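Local coordinates for putative cytochrome C (Sinorhizobium meliloti, PDB 4PWA), which is a small c-type cytochrome that carries one covalently bound heme c and probably passes electrons between proteins in bacterial sulfite oxidation, at residues 6-9 against 10-14; 25-28 against 29-32; 36-40 against 41-45; 48-51 against 52-56. All coordinates share one frame; numbering follows the deposited sequence.

Overall arrangement
The chain opens with contact 1, wholly inside helix 4-16. After the short helix 21-24 comes contact 2, where residues 25-28 lead into a turn that brings the chain back as strand 32-33, closing a small antiparallel hairpin. Contact 3 caps and ends the short helix 40-43, and contact 4 lies within helix 47-56. The four follow in series; none nests in or crosses another. Phe-13 of contact 1 packs on Leu-27 and Ala-32 of contact 2 and on Leu-40 of contact 3, tying the first helix to the hairpin and to helix 40-43. Pro-45 meets Val-50, joining contacts 3 and 4. Contacts 2, 3 and 4 touch the same heme.

Contact 1 (6-9 against 10-14); sequences LALG and REIFL
Phe-13 N donates to Gly-9 O at 2.8 Å, the shortest of four successive i to i+4 backbone bonds. The others run from Arg-10 N to Leu-6 O, Glu-11 N to Ala-7 O and Ile-12 N to Leu-8 O, the first nearly straight at 169°. The apolar contact is between Leu-8 and Ile-12, one turn apart, which meet obliquely through their ends, CD1 of Leu-8 to CD1 of Ile-12 at 3.8 Å. Ile-12 has CG1 beside its backbone N (chi1 -69°), which lays that branch back over Leu-8 O at 3.4 Å. Branched aliphatic residues suit this ridge, because helix 4-16 packs on helix 69-82, the pairing of first and last helices familiar from the cytochrome c fold: Leu-8 meets Ala-74, and Ile-12 meets Val-75. Shortening Ile-12 to an alanine would probably open a gap beside Leu-8 and Val-75 and deprive the Leu-8 CD1 methyl of its partner one turn on. On another side of the helix, Phe-13 directs its ring away from residues 6-9 to Cys-21 and His-25, where a large flat apolar side chain packs beside the heme attachment. Glu-11 reaches on to a salt bridge with Arg-16.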
loop_
_atom_site.group_PDB
_atom_site.type_symbol
_atom_site.label_atom_id
_atom_site.label_comp_id
_atom_site.label_asym_id
_atom_site.label_seq_id
_atom_site.Cartn_x
_atom_site.Cartn_y
_atom_site.Cartn_z
ATOM N N LEU A 6 10.972 11.854 22.155
ATOM C CA LEU A 6 10.962 11.241 20.823
ATOM C C LEU A 6 10.153 9.944 20.779
ATOM O O LEU A 6 9.362 9.734 19.859
ATOM C CB LEU A 6 12.391 10.947 20.333
ATOM C CG LEU A 6 12.993 11.936 19.324
ATOM C CD1 LEU A 6 13.364 13.287 19.982
ATOM C CD2 LEU A 6 14.202 11.278 18.639
ATOM N N ALA A 7 10.381 9.069 21.756
ATOM C CA ALA A 7 9.582 7.854 21.908
ATOM C C ALA A 7 8.090 8.185 21.952
ATOM O O ALA A 7 7.271 7.442 21.390
ATOM C CB ALA A 7 9.988 7.106 23.170
ATOM N N LEU A 8 7.758 9.300 22.613
ATOM C CA LEU A 8 6.374 9.752 22.748
ATOM C C LEU A 8 5.772 10.138 21.395
ATOM O O LEU A 8 4.729 9.620 21.022
ATOM C CB LEU A 8 6.268 10.919 23.743
ATOM C CG LEU A 8 4.892 11.596 23.911
ATOM C CD1 LEU A 8 3.754 10.591 24.117
ATOM C CD2 LEU A 8 4.937 12.615 25.061
ATOM N N GLY A 9 6.430 11.044 20.675
ATOM C CA GLY A 9 5.997 11.441 19.333
ATOM C C GLY A 9 5.848 10.254 18.393
ATOM O O GLY A 9 4.838 10.126 17.675
ATOM N N ARG A 10 6.843 9.375 18.422
ATOM C CA ARG A 10 6.818 8.129 17.655
ATOM C C ARG A 10 5.541 7.335 17.954
ATOM O O ARG A 10 4.850 6.888 17.057
ATOM C CB ARG A 10 8.061 7.292 17.993
ATOM C CG ARG A 10 8.420 6.196 17.000
ATOM C CD ARG A 10 9.770 5.565 17.375
ATOM N NE ARG A 10 10.905 6.399 16.975
ATOM C CZ ARG A 10 12.093 6.396 17.573
ATOM N NH1 ARG A 10 12.316 5.610 18.620
ATOM N NH2 ARG A 10 13.058 7.188 17.122
ATOM N N GLU A 11 5.230 7.166 19.231
ATOM C CA GLU A 11 4.039 6.394 19.618
ATOM C C GLU A 11 2.739 7.093 19.174
ATOM O O GLU A 11 1.769 6.435 18.828
ATOM C CB GLU A 11 4.027 6.130 21.120
ATOM C CG GLU A 11 2.870 5.258 21.596
ATOM C CD GLU A 11 2.934 4.958 23.080
ATOM O OE1 GLU A 11 3.873 4.247 23.508
ATOM O OE2 GLU A 11 2.046 5.428 23.816
ATOM N N ILE A 12 2.729 8.421 19.185
ATOM C CA ILE A 12 1.555 9.162 18.750
ATOM C C ILE A 12 1.407 8.955 17.257
ATOM O O ILE A 12 0.307 8.690 16.762
ATOM C CB ILE A 12 1.665 10.675 19.108
ATOM C CG1 ILE A 12 1.588 10.865 20.628
ATOM C CG2 ILE A 12 0.574 11.493 18.434
ATOM C CD1 ILE A 12 2.101 12.204 21.122
ATOM N N PHE A 13 2.533 9.059 16.552
ATOM C CA PHE A 13 2.573 8.926 15.092
ATOM C C PHE A 13 2.133 7.551 14.621
ATOM O O PHE A 13 1.476 7.426 13.597
ATOM C CB PHE A 13 3.983 9.209 14.581
ATOM C CG PHE A 13 4.061 9.384 13.100
ATOM C CD1 PHE A 13 4.252 8.293 12.268
ATOM C CD2 PHE A 13 3.927 10.631 12.534
ATOM C CE1 PHE A 13 4.316 8.447 10.912
ATOM C CE2 PHE A 13 3.997 10.791 11.162
ATOM C CZ PHE A 13 4.197 9.700 10.357
ATOM N N LEU A 14 2.494 6.526 15.385
ATOM C CA LEU A 14 2.186 5.137 15.039
ATOM C C LEU A 14 0.905 4.537 15.644
ATOM O O LEU A 14 0.245 3.745 14.982
ATOM C CB LEU A 14 3.367 4.240 15.428
ATOM C CG LEU A 14 4.581 4.354 14.501
ATOM C CD1 LEU A 14 5.781 3.730 15.155
ATOM C CD2 LEU A 14 4.279 3.688 13.134
#

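Contact 2 (25-28 against 29-32); sequences HTLA and DAEA. With HEC (heme c), chain E.
The imidazole of His-25, whose backbone O rests against Ala-32 CB, presents its NE2 to the heme iron at 2.0 Å, with meso carbon CHA at the ring edge, in its plane, while heme NB lies obliquely to the ring. His-25 closes the CXXCH heme-attachment motif, whose Cys-21 and Cys-24 are covalently bound to the heme. Met-61 binds the same iron, and Pro-38 O accepts from His-25 ND1, which fixes the rotation of the ring and probably makes the imidazole a stronger donor to iron. The chain then forms a tight beta hairpin, a type I turn with a G1 beta bulge. Glu-31 N closes the turn on Ala-28 O at 2.7 Å, and Glu-31 takes the left-handed backbone conformation (phi 55°) that the bulge needs. Beyond it, Leu-27 and Ala-32 form a hydrogen-bonded antiparallel pair, Ala-32 N to Leu-27 O at 3.1 Å and Leu-27 N to Ala-32 O at 2.9 Å. Their side chains share one face, CB to CB 4.4 Å apart, and Phe-13 packs there; alanine at positions 30 and 32 is small enough to let that ring close in. Asp-29 OD1 takes the hydroxyl of Tyr-78 and a salt bridge from Arg-10. The CA-H of Thr-26 makes a bent contact with Ala-32 O, CA 3.2 Å from the oxygen.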
loop_
_atom_site.group_PDB
_atom_site.type_symbol
_atom_site.label_atom_id
_atom_site.label_comp_id
_atom_site.label_asym_id
_atom_site.label_seq_id
_atom_site.Cartn_x
_atom_site.Cartn_y
_atom_site.Cartn_z
ATOM N N HIS A 25 0.892 8.627 6.016
ATOM C CA HIS A 25 2.168 9.287 5.705
ATOM C C HIS A 25 3.373 8.364 5.743
ATOM O O HIS A 25 3.419 7.416 6.537
ATOM C CB HIS A 25 2.418 10.395 6.719
ATOM C CG HIS A 25 1.557 11.594 6.517
ATOM N ND1 HIS A 25 1.833 12.548 5.563
ATOM C CD2 HIS A 25 0.435 11.999 7.152
ATOM C CE1 HIS A 25 0.918 13.494 5.624
ATOM N NE2 HIS A 25 0.057 13.187 6.581
ATOM N N THR A 26 4.358 8.673 4.904
ATOM C CA THR A 26 5.648 7.996 4.937
ATOM C C THR A 26 6.608 8.776 5.842
ATOM O O THR A 26 6.732 9.994 5.725
ATOM C CB THR A 26 6.250 7.838 3.536
ATOM O OG1 THR A 26 5.444 6.932 2.781
ATOM C CG2 THR A 26 7.689 7.285 3.596
ATOM N N LEU A 27 7.262 8.046 6.744
ATOM C CA LEU A 27 8.261 8.588 7.643
ATOM C C LEU A 27 9.191 7.463 8.093
ATOM O O LEU A 27 8.815 6.615 8.887
ATOM C CB LEU A 27 7.584 9.249 8.854
ATOM C CG LEU A 27 8.518 10.000 9.808
ATOM C CD1 LEU A 27 8.962 11.310 9.168
ATOM C CD2 LEU A 27 7.858 10.225 11.171
ATOM N N ALA A 28 10.416 7.480 7.589
ATOM C CA ALA A 28 11.364 6.397 7.787
ATOM C C ALA A 28 11.622 6.058 9.255
ATOM O O ALA A 28 11.640 4.895 9.618
ATOM C CB ALA A 28 12.681 6.717 7.067
ATOM N N ASP A 29 11.781 7.060 10.110
ATOM C CA ASP A 29 12.133 6.804 11.509
ATOM C C ASP A 29 11.102 5.887 12.155
ATOM O O ASP A 29 11.447 5.031 12.954
ATOM C CB ASP A 29 12.262 8.105 12.289
ATOM C CG ASP A 29 12.605 7.883 13.756
ATOM O OD1 ASP A 29 11.677 7.630 14.564
ATOM O OD2 ASP A 29 13.797 7.988 14.123
ATOM N N ALA A 30 9.840 6.078 11.786
ATOM C CA ALA A 30 8.746 5.260 12.282
ATOM C C ALA A 30 8.510 4.002 11.443
ATOM O O ALA A 30 7.626 3.228 11.767
ATOM C CB ALA A 30 7.451 6.104 12.346
ATOM N N GLU A 31 9.300 3.778 10.392
ATOM C CA GLU A 31 9.069 2.667 9.454
ATOM C C GLU A 31 7.639 2.741 8.896
ATOM O O GLU A 31 6.955 1.727 8.765
ATOM C CB GLU A 31 9.307 1.308 10.111
ATOM C CG GLU A 31 10.651 1.168 10.817
ATOM C CD GLU A 31 10.711 -0.021 11.771
ATOM O OE1 GLU A 31 9.647 -0.510 12.223
ATOM O OE2 GLU A 31 11.836 -0.479 12.072
ATOM N N ALA A 32 7.218 3.957 8.573
ATOM C CA ALA A 32 5.874 4.242 8.095
ATOM C C ALA A 32 5.947 4.527 6.595
ATOM O O ALA A 32 6.823 5.276 6.141
ATOM C CB ALA A 32 5.310 5.437 8.825
HETATM FE FE HEC E . -1.334 14.431 7.340
HETATM C CHA HEC E . -0.775 16.915 5.076
HETATM C CHB HEC E . 1.234 15.502 9.234
HETATM C CHC HEC E . -2.297 12.273 9.783
HETATM C CHD HEC E . -3.386 12.832 5.163
HETATM N NA HEC E . -0.055 15.948 7.211
HETATM C C1A HEC E . 0.067 16.826 6.156
HETATM C C2A HEC E . 1.220 17.673 6.396
HETATM C C3A HEC E . 1.790 17.283 7.531
HETATM C C4A HEC E . 1.003 16.177 8.060
HETATM C CMA HEC E . 3.053 17.897 8.152
HETATM C CAA HEC E . 1.696 18.811 5.470
HETATM C CBA HEC E . 0.771 19.997 5.699
HETATM C CGA HEC E . 1.240 21.216 4.943
HETATM O O1A HEC E . 1.424 22.273 5.597
HETATM O O2A HEC E . 1.434 21.147 3.694
HETATM N NB HEC E . -0.665 13.985 9.141
HETATM C C1B HEC E . 0.382 14.586 9.795
HETATM C C2B HEC E . 0.377 14.136 11.169
HETATM C C3B HEC E . -0.566 13.218 11.299
HETATM C C4B HEC E . -1.263 13.128 10.043
HETATM C CMB HEC E . 1.422 14.481 12.253
HETATM C CAB HEC E . -0.924 12.441 12.584
HETATM C CBB HEC E . -1.529 13.350 13.666
HETATM N NC HEC E . -2.569 12.828 7.431
HETATM C C1C HEC E . -2.886 12.097 8.552
HETATM C C2C HEC E . -4.105 11.349 8.324
HETATM C C3C HEC E . -4.268 11.322 6.988
HETATM C C4C HEC E . -3.388 12.362 6.446
HETATM C CMC HEC E . -4.498 10.217 9.289
HETATM C CAC HEC E . -5.287 10.539 6.102
HETATM C CBC HEC E . -6.549 9.835 6.646
HETATM N ND HEC E . -1.967 14.817 5.429
HETATM C C1D HEC E . -2.839 14.007 4.720
HETATM C C2D HEC E . -3.108 14.578 3.422
HETATM C C3D HEC E . -2.298 15.862 3.379
HETATM C C4D HEC E . -1.616 15.919 4.659
HETATM C CMD HEC E . -4.009 13.997 2.316
HETATM C CAD HEC E . -2.216 16.865 2.206
HETATM C CBD HEC E . -2.989 18.121 2.565
HETATM C CGD HEC E . -3.133 18.994 1.345
HETATM O O1D HEC E . -2.146 19.702 1.007
HETATM O O2D HEC E . -4.241 18.993 0.730
#

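Contact 3 (36-40 against 41-45); sequences VGPNL and DELKP. With HEC (heme c), chain E.
Asn-39 OD1 meets Asp-41 N at the start of the short helix 40-43, and the packing there is tight. Asn-39 is the N-cap: with CG anti to the backbone N (chi1 -177°), its amide swings forward so that OD1 takes Asp-41 N at 2.8 Å and, weakly, Glu-42 N. A water bridges Asn-39 ND2 and Asp-41 OD2 beside this cap. The backbone O of Asn-39 is gripped twice, in the carbonyl plane by Leu-43 N at 3.0 Å and from above that plane by Glu-42 N. Asparagine suits the site because its carbonyl can satisfy amides at the helix start that have no earlier turn to bond to. On the heme side, Leu-43 CD2 reaches both Pro-38 CG at 4.0 Å and the heme propionate carbon CAA at 3.4 Å, while Pro-38 CD lies on heme C3D and Leu-40 CD2 meets heme methyl CMA. Gly-37 runs so close to the porphyrin that a side chain would strike C1D. The outer side is looser. Glu-42 and Lys-44 are exposed; the lysine enters left-handed backbone geometry as the helix ends, and its NZ curls back to Asp-41 O at 2.8 Å. Pro-60 of a neighbouring subunit packs against Asn-39 and Glu-42. Asp-41 also joins separate parts of the fold, OD2 accepting from Ala-28 N after strand 26-27 and OD1 from Gly-84 N beyond helix 69-82. Leu-40 and Pro-45 pack on Val-79 of helix 69-82, while Leu-43 and Pro-45 face Arg-49 and Val-50 of helix 47-56.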
loop_
_atom_site.group_PDB
_atom_site.type_symbol
_atom_site.label_atom_id
_atom_site.label_comp_id
_atom_site.label_asym_id
_atom_site.label_seq_id
_atom_site.Cartn_x
_atom_site.Cartn_y
_atom_site.Cartn_z
ATOM N N VAL A 36 -1.234 8.076 1.376
ATOM C CA VAL A 36 -2.418 8.933 1.185
ATOM C C VAL A 36 -2.055 10.408 1.105
ATOM O O VAL A 36 -2.581 11.138 0.272
ATOM C CB VAL A 36 -3.468 8.718 2.296
ATOM C CG1 VAL A 36 -4.617 9.691 2.138
ATOM C CG2 VAL A 36 -3.984 7.249 2.293
ATOM N N GLY A 37 -1.158 10.844 1.978
ATOM C CA GLY A 37 -0.626 12.212 1.935
ATOM C C GLY A 37 0.871 12.259 1.651
ATOM O O GLY A 37 1.478 11.238 1.360
ATOM N N PRO A 38 1.478 13.448 1.743
ATOM C CA PRO A 38 2.858 13.592 1.309
ATOM C C PRO A 38 3.887 12.848 2.173
ATOM O O PRO A 38 3.697 12.661 3.382
ATOM C CB PRO A 38 3.095 15.117 1.379
ATOM C CG PRO A 38 2.048 15.643 2.282
ATOM C CD PRO A 38 0.862 14.753 2.044
ATOM N N ASN A 39 4.965 12.430 1.531
ATOM C CA ASN A 39 6.075 11.811 2.220
ATOM C C ASN A 39 6.690 12.864 3.112
ATOM O O ASN A 39 7.167 13.873 2.621
ATOM C CB ASN A 39 7.099 11.276 1.207
ATOM C CG ASN A 39 8.254 10.562 1.863
ATOM O OD1 ASN A 39 8.531 10.760 3.039
ATOM N ND2 ASN A 39 8.943 9.729 1.102
ATOM N N LEU A 40 6.643 12.645 4.424
ATOM C CA LEU A 40 7.163 13.625 5.374
ATOM C C LEU A 40 8.692 13.671 5.381
ATOM O O LEU A 40 9.284 14.671 5.795
ATOM C CB LEU A 40 6.603 13.379 6.782
ATOM C CG LEU A 40 5.071 13.516 6.927
ATOM C CD1 LEU A 40 4.617 13.182 8.342
ATOM C CD2 LEU A 40 4.558 14.930 6.502
ATOM N N ASP A 41 9.334 12.607 4.914
ATOM C CA ASP A 41 10.792 12.625 4.718
ATOM C C ASP A 41 11.174 13.538 3.551
ATOM O O ASP A 41 12.309 14.023 3.477
ATOM C CB ASP A 41 11.338 11.221 4.472
ATOM C CG ASP A 41 11.173 10.301 5.681
ATOM O OD1 ASP A 41 11.320 10.769 6.842
ATOM O OD2 ASP A 41 10.919 9.089 5.468
ATOM N N GLU A 42 10.221 13.766 2.651
ATOM C CA GLU A 42 10.404 14.679 1.531
ATOM C C GLU A 42 10.032 16.108 1.920
ATOM O O GLU A 42 10.736 17.046 1.602
ATOM C CB GLU A 42 9.557 14.213 0.341
ATOM C CG GLU A 42 9.563 15.130 -0.873
ATOM C CD GLU A 42 10.903 15.227 -1.586
ATOM O OE1 GLU A 42 11.897 14.568 -1.180
ATOM O OE2 GLU A 42 10.948 15.993 -2.576
ATOM N N LEU A 43 8.909 16.264 2.597
ATOM C CA LEU A 43 8.436 17.582 2.997
ATOM C C LEU A 43 9.403 18.234 3.999
ATOM O O LEU A 43 9.775 19.397 3.836
ATOM C CB LEU A 43 7.032 17.459 3.585
ATOM C CG LEU A 43 6.021 18.566 3.318
ATOM C CD1 LEU A 43 5.918 18.855 1.828
ATOM C CD2 LEU A 43 4.658 18.154 3.910
ATOM N N LYS A 44 9.847 17.457 4.986
ATOM C CA LYS A 44 10.734 17.936 6.056
ATOM C C LYS A 44 10.208 19.234 6.672
ATOM O O LYS A 44 10.900 20.249 6.675
ATOM C CB LYS A 44 12.187 18.131 5.564
ATOM C CG LYS A 44 12.874 16.859 5.030
ATOM C CD LYS A 44 14.411 17.008 4.936
ATOM C CE LYS A 44 14.962 16.690 3.534
ATOM N NZ LYS A 44 14.825 15.235 3.063
ATOM N N PRO A 45 8.980 19.194 7.206
ATOM C CA PRO A 45 8.333 20.373 7.779
ATOM C C PRO A 45 8.894 20.752 9.148
ATOM O O PRO A 45 9.361 19.878 9.880
ATOM C CB PRO A 45 6.885 19.911 7.953
ATOM C CG PRO A 45 7.000 18.475 8.279
ATOM C CD PRO A 45 8.206 17.968 7.486
HETATM FE FE HEC E . -1.334 14.431 7.340
HETATM C CHA HEC E . -0.775 16.915 5.076
HETATM C CHB HEC E . 1.234 15.502 9.234
HETATM C CHC HEC E . -2.297 12.273 9.783
HETATM C CHD HEC E . -3.386 12.832 5.163
HETATM N NA HEC E . -0.055 15.948 7.211
HETATM C C1A HEC E . 0.067 16.826 6.156
HETATM C C2A HEC E . 1.220 17.673 6.396
HETATM C C3A HEC E . 1.790 17.283 7.531
HETATM C C4A HEC E . 1.003 16.177 8.060
HETATM C CMA HEC E . 3.053 17.897 8.152
HETATM C CAA HEC E . 1.696 18.811 5.470
HETATM C CBA HEC E . 0.771 19.997 5.699
HETATM C CGA HEC E . 1.240 21.216 4.943
HETATM O O1A HEC E . 1.424 22.273 5.597
HETATM O O2A HEC E . 1.434 21.147 3.694
HETATM N NB HEC E . -0.665 13.985 9.141
HETATM C C1B HEC E . 0.382 14.586 9.795
HETATM C C2B HEC E . 0.377 14.136 11.169
HETATM C C3B HEC E . -0.566 13.218 11.299
HETATM C C4B HEC E . -1.263 13.128 10.043
HETATM C CMB HEC E . 1.422 14.481 12.253
HETATM C CAB HEC E . -0.924 12.441 12.584
HETATM C CBB HEC E . -1.529 13.350 13.666
HETATM N NC HEC E . -2.569 12.828 7.431
HETATM C C1C HEC E . -2.886 12.097 8.552
HETATM C C2C HEC E . -4.105 11.349 8.324
HETATM C C3C HEC E . -4.268 11.322 6.988
HETATM C C4C HEC E . -3.388 12.362 6.446
HETATM C CMC HEC E . -4.498 10.217 9.289
HETATM C CAC HEC E . -5.287 10.539 6.102
HETATM C CBC HEC E . -6.549 9.835 6.646
HETATM N ND HEC E . -1.967 14.817 5.429
HETATM C C1D HEC E . -2.839 14.007 4.720
HETATM C C2D HEC E . -3.108 14.578 3.422
HETATM C C3D HEC E . -2.298 15.862 3.379
HETATM C C4D HEC E . -1.616 15.919 4.659
HETATM C CMD HEC E . -4.009 13.997 2.316
HETATM C CAD HEC E . -2.216 16.865 2.206
HETATM C CBD HEC E . -2.989 18.121 2.565
HETATM C CGD HEC E . -3.133 18.994 1.345
HETATM O O1D HEC E . -2.146 19.702 1.007
HETATM O O2D HEC E . -4.241 18.993 0.730
HETATM O O HOH W 1 11.080 8.187 2.516
#

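Contact 4 (48-51 against 52-56); sequences ERVN and TAVTN. With HEC (heme c), chain E.
From Glu-48 to Thr-55 the backbone is regular alpha helix, the amides of residues 52 to 55 each donating to the carbonyl four residues earlier, with Val-54 N to Val-50 O straight at 177°. Thr-52 adds a second bond to Glu-48 O, turning its hydroxyl back to the helix backbone: OG1 donates at 3.0 Å from the face of the carbonyl plane opposite to that used by its own N. One turn on, Thr-55 sits against Asn-51, its OG1 2.7 Å from Asn-51 O and 3.0 Å from Asn-51 OD1; its single proton could go to either oxygen. Asn-51 and Thr-55 both lie against Ile-72 of helix 69-82. Putting an alanine at Asn-51 would remove OD1, and the Thr-55 hydroxyl would probably have to rely on the backbone O of that residue alone. The inward side is apolar: Val-50 and Val-54 lie side by side, CG1 of the first 4.0 Å from CG2 of the second, and both touch heme methyl CMB, while Ala-53, small enough to sit close, lies near propionate carbon CBA. Arg-49 stretches out fully extended and offers one edge of its guanidinium to a propionate, NE to O1A at 2.8 Å and NH2 to O2A at 2.8 Å, the first bond at 176°. Two roughly parallel donors grip both carboxylate oxygens, which would be expected to stabilise the propionate charge. This is the heme-binding side of the cytochrome c fold, with a helix whose valines line the macrocycle's edge and whose arginine holds a propionate.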
loop_
_atom_site.group_PDB
_atom_site.type_symbol
_atom_site.label_atom_id
_atom_site.label_comp_id
_atom_site.label_asym_id
_atom_site.label_seq_id
_atom_site.Cartn_x
_atom_site.Cartn_y
_atom_site.Cartn_z
ATOM N N GLU A 48 6.120 24.020 13.719
ATOM C CA GLU A 48 4.922 24.840 13.555
ATOM C C GLU A 48 4.012 24.308 12.443
ATOM O O GLU A 48 2.796 24.260 12.599
ATOM C CB GLU A 48 5.283 26.300 13.276
ATOM C CG GLU A 48 4.112 27.244 13.497
ATOM C CD GLU A 48 4.454 28.681 13.180
ATOM O OE1 GLU A 48 4.670 29.476 14.129
ATOM O OE2 GLU A 48 4.521 29.012 11.975
ATOM N N ARG A 49 4.611 23.912 11.327
ATOM C CA ARG A 49 3.848 23.462 10.162
ATOM C C ARG A 49 3.078 22.181 10.476
ATOM O O ARG A 49 1.918 22.034 10.071
ATOM C CB ARG A 49 4.771 23.246 8.958
ATOM C CG ARG A 49 4.034 22.916 7.672
ATOM C CD ARG A 49 4.963 22.866 6.457
ATOM N NE ARG A 49 4.205 22.557 5.247
ATOM C CZ ARG A 49 4.725 22.437 4.029
ATOM N NH1 ARG A 49 6.027 22.612 3.824
ATOM N NH2 ARG A 49 3.928 22.155 3.001
ATOM N N VAL A 50 3.719 21.270 11.205
ATOM C CA VAL A 50 3.061 20.035 11.628
ATOM C C VAL A 50 1.922 20.336 12.594
ATOM O O VAL A 50 0.798 19.854 12.406
ATOM C CB VAL A 50 4.035 19.039 12.305
ATOM C CG1 VAL A 50 3.282 17.767 12.734
ATOM C CG2 VAL A 50 5.206 18.682 11.375
ATOM N N ASN A 51 2.226 21.130 13.625
ATOM C CA ASN A 51 1.273 21.450 14.670
ATOM C C ASN A 51 0.021 22.079 14.050
ATOM O O ASN A 51 -1.107 21.687 14.350
ATOM C CB ASN A 51 1.934 22.396 15.678
ATOM C CG ASN A 51 1.093 22.621 16.936
ATOM O OD1 ASN A 51 -0.129 22.758 16.870
ATOM N ND2 ASN A 51 1.757 22.672 18.087
ATOM N N THR A 52 0.220 23.049 13.165
ATOM C CA THR A 52 -0.902 23.669 12.491
ATOM C C THR A 52 -1.730 22.678 11.684
ATOM O O THR A 52 -2.963 22.779 11.653
ATOM C CB THR A 52 -0.443 24.791 11.567
ATOM O OG1 THR A 52 0.250 25.769 12.342
ATOM C CG2 THR A 52 -1.649 25.452 10.898
ATOM N N ALA A 53 -1.059 21.736 11.025
ATOM C CA ALA A 53 -1.744 20.781 10.147
ATOM C C ALA A 53 -2.586 19.811 10.955
ATOM O O ALA A 53 -3.754 19.575 10.657
ATOM C CB ALA A 53 -0.746 20.033 9.296
ATOM N N VAL A 54 -1.986 19.263 11.998
ATOM C CA VAL A 54 -2.690 18.349 12.899
ATOM C C VAL A 54 -3.859 19.035 13.593
ATOM O O VAL A 54 -4.940 18.464 13.701
ATOM C CB VAL A 54 -1.716 17.760 13.941
ATOM C CG1 VAL A 54 -2.443 16.859 14.942
ATOM C CG2 VAL A 54 -0.574 16.984 13.217
ATOM N N THR A 55 -3.643 20.262 14.057
ATOM C CA THR A 55 -4.641 20.992 14.830
ATOM C C THR A 55 -5.856 21.386 13.980
ATOM O O THR A 55 -7.003 21.176 14.387
ATOM C CB THR A 55 -4.005 22.241 15.472
ATOM O OG1 THR A 55 -2.918 21.838 16.314
ATOM C CG2 THR A 55 -5.007 23.030 16.310
ATOM N N ASN A 56 -5.609 21.927 12.795
ATOM C CA ASN A 56 -6.680 22.502 11.980
ATOM C C ASN A 56 -7.154 21.594 10.863
ATOM O O ASN A 56 -8.237 21.786 10.312
ATOM C CB ASN A 56 -6.202 23.800 11.328
ATOM C CG ASN A 56 -5.762 24.842 12.334
ATOM O OD1 ASN A 56 -6.047 24.743 13.520
ATOM N ND2 ASN A 56 -5.065 25.860 11.849
HETATM FE FE HEC E . -1.334 14.431 7.340
HETATM C CHA HEC E . -0.775 16.915 5.076
HETATM C CHB HEC E . 1.234 15.502 9.234
HETATM C CHC HEC E . -2.297 12.273 9.783
HETATM C CHD HEC E . -3.386 12.832 5.163
HETATM N NA HEC E . -0.055 15.948 7.211
HETATM C C1A HEC E . 0.067 16.826 6.156
HETATM C C2A HEC E . 1.220 17.673 6.396
HETATM C C3A HEC E . 1.790 17.283 7.531
HETATM C C4A HEC E . 1.003 16.177 8.060
HETATM C CMA HEC E . 3.053 17.897 8.152
HETATM C CAA HEC E . 1.696 18.811 5.470
HETATM C CBA HEC E . 0.771 19.997 5.699
HETATM C CGA HEC E . 1.240 21.216 4.943
HETATM O O1A HEC E . 1.424 22.273 5.597
HETATM O O2A HEC E . 1.434 21.147 3.694
HETATM N NB HEC E . -0.665 13.985 9.141
HETATM C C1B HEC E . 0.382 14.586 9.795
HETATM C C2B HEC E . 0.377 14.136 11.169
HETATM C C3B HEC E . -0.566 13.218 11.299
HETATM C C4B HEC E . -1.263 13.128 10.043
HETATM C CMB HEC E . 1.422 14.481 12.253
HETATM C CAB HEC E . -0.924 12.441 12.584
HETATM C CBB HEC E . -1.529 13.350 13.666
HETATM N NC HEC E . -2.569 12.828 7.431
HETATM C C1C HEC E . -2.886 12.097 8.552
HETATM C C2C HEC E . -4.105 11.349 8.324
HETATM C C3C HEC E . -4.268 11.322 6.988
HETATM C C4C HEC E . -3.388 12.362 6.446
HETATM C CMC HEC E . -4.498 10.217 9.289
HETATM C CAC HEC E . -5.287 10.539 6.102
HETATM C CBC HEC E . -6.549 9.835 6.646
HETATM N ND HEC E . -1.967 14.817 5.429
HETATM C C1D HEC E . -2.839 14.007 4.720
HETATM C C2D HEC E . -3.108 14.578 3.422
HETATM C C3D HEC E . -2.298 15.862 3.379
HETATM C C4D HEC E . -1.616 15.919 4.659
HETATM C CMD HEC E . -4.009 13.997 2.316
HETATM C CAD HEC E . -2.216 16.865 2.206
HETATM C CBD HEC E . -2.989 18.121 2.565
HETATM C CGD HEC E . -3.133 18.994 1.345
HETATM O O1D HEC E . -2.146 19.702 1.007
HETATM O O2D HEC E . -4.241 18.993 0.730
HETATM O O HOH W 2 2.697 27.277 10.435
#